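Local coordinates for protein acid phosphatase (Mycobacterium tuberculosis, PDB 2A6P) that removes phosphate from a broad range of phosphorylated substrates, including sugar phosphates, and can serve in gluconeogenesis as a fructose-1,6-bisphosphatase, at residues Q50-G53 and E54-L57. Numbering follows the deposited sequence.
Sequences QLLG and ELEL
Leu55 folds back over the last turn of the helix and meets Leu52, three residues earlier. Its CB lies 3.4 Å from Leu52 O and its CG 3.5 Å from Leu51 O, so that CB and CG together lie against two successive carbonyl oxygens. With CG anti to the carbonyl carbon and beside the backbone N (chi1 -76°), the side chain is turned against these carbonyls. The next step takes CD1 across to Leu52, 3.6 Å from its CD1 and 4.0 Å from its CA, the two side chains running at a slant to one another. Leucine suits this place because its aliphatic surface can lie against the carbonyls and still end on another methyl.

The backbone makes 3-10-type turns, its hydrogen bonds spanning three residues: Glu54 N to Leu51 O, 3.2 Å and rather bent, and Leu55 N to Leu52 O, 3.1 Å and straighter at 158°. Glu54 CG, set between its backbone N and carbonyl carbon (chi1 55°), packs 3.4 Å from Leu51 O; the chain beyond is extended, and this exposed site suits a carboxylate. Glu56 then takes left-handed backbone angles and Leu57 is extended. A water accepts from Leu57 N at 3.3 Å and donates weakly to Gly53 O, bridging the turn.

The apolar residues face the sheet: Leu51 and Leu52 touch Ile181 of strand 180-187, while Leu55 and Leu57 touch Leu14 of strand 13-17. Arg12 hydrogen-bonds to Leu55 O, and the chain continues from helix 39-53 towards strand 61-64.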
loop_
_atom_site.group_PDB
_atom_site.type_symbol
_atom_site.label_atom_id
_atom_site.label_comp_id
_atom_site.label_asym_id
_atom_site.label_seq_id
_atom_site.Cartn_x
_atom_site.Cartn_y
_atom_site.Cartn_z
ATOM N N GLN A 50 2.634 -7.564 18.480
ATOM C CA GLN A 50 4.065 -7.804 18.571
ATOM C C GLN A 50 4.711 -6.880 17.549
ATOM O O GLN A 50 5.713 -6.214 17.823
ATOM C CB GLN A 50 4.357 -9.262 18.205
ATOM C CG GLN A 50 5.526 -9.896 18.947
ATOM C CD GLN A 50 5.649 -11.397 18.679
ATOM O OE1 GLN A 50 6.037 -11.820 17.582
ATOM N NE2 GLN A 50 5.310 -12.207 19.680
ATOM N N LEU A 51 4.108 -6.850 16.366
ATOM C CA LEU A 51 4.572 -6.024 15.260
ATOM C C LEU A 51 4.393 -4.522 15.535
ATOM O O LEU A 51 5.248 -3.713 15.166
ATOM C CB LEU A 51 3.825 -6.434 13.993
ATOM C CG LEU A 51 4.117 -5.684 12.695
ATOM C CD1 LEU A 51 5.611 -5.559 12.481
ATOM C CD2 LEU A 51 3.453 -6.440 11.546
ATOM N N LEU A 52 3.283 -4.159 16.180
ATOM C CA LEU A 52 3.018 -2.761 16.507
ATOM C C LEU A 52 4.084 -2.285 17.487
ATOM O O LEU A 52 4.441 -1.106 17.527
ATOM C CB LEU A 52 1.632 -2.610 17.150
ATOM C CG LEU A 52 0.357 -2.198 16.387
ATOM C CD1 LEU A 52 0.642 -1.899 14.929
ATOM C CD2 LEU A 52 -0.677 -3.297 16.524
ATOM N N GLY A 53 4.591 -3.227 18.274
ATOM C CA GLY A 53 5.603 -2.916 19.263
ATOM C C GLY A 53 6.870 -2.324 18.690
ATOM O O GLY A 53 7.470 -1.450 19.305
ATOM N N GLU A 54 7.286 -2.780 17.517
ATOM C CA GLU A 54 8.506 -2.246 16.933
ATOM C C GLU A 54 8.261 -1.138 15.916
ATOM O O GLU A 54 9.135 -0.820 15.106
ATOM C CB GLU A 54 9.332 -3.375 16.311
ATOM C CG GLU A 54 8.607 -4.219 15.288
ATOM C CD GLU A 54 9.371 -5.487 14.952
ATOM O OE1 GLU A 54 9.612 -6.290 15.878
ATOM O OE2 GLU A 54 9.731 -5.681 13.768
ATOM N N LEU A 55 7.072 -0.546 15.961
ATOM C CA LEU A 55 6.748 0.549 15.054
ATOM C C LEU A 55 7.033 1.893 15.728
ATOM O O LEU A 55 6.859 2.953 15.123
ATOM C CB LEU A 55 5.282 0.476 14.613
ATOM C CG LEU A 55 4.980 -0.603 13.571
ATOM C CD1 LEU A 55 3.510 -0.557 13.201
ATOM C CD2 LEU A 55 5.830 -0.372 12.330
ATOM N N GLU A 56 7.483 1.830 16.981
ATOM C CA GLU A 56 7.805 3.022 17.760
ATOM C C GLU A 56 6.749 4.103 17.610
ATOM O O GLU A 56 7.001 5.156 17.025
ATOM C CB GLU A 56 9.182 3.567 17.351
ATOM C CG GLU A 56 10.336 2.631 17.719
ATOM C CD GLU A 56 11.712 3.247 17.510
ATOM O OE1 GLU A 56 12.015 4.286 18.153
ATOM O OE2 GLU A 56 12.489 2.680 16.708
ATOM N N LEU A 57 5.564 3.827 18.148
ATOM C CA LEU A 57 4.446 4.760 18.083
ATOM C C LEU A 57 4.505 5.801 19.203
ATOM O O LEU A 57 4.856 5.493 20.344
ATOM C CB LEU A 57 3.131 3.983 18.149
ATOM C CG LEU A 57 3.032 2.831 17.146
ATOM C CD1 LEU A 57 1.665 2.168 17.264
ATOM C CD2 LEU A 57 3.258 3.359 15.736
HETATM O O HOH W 1 5.462 0.670 18.958
#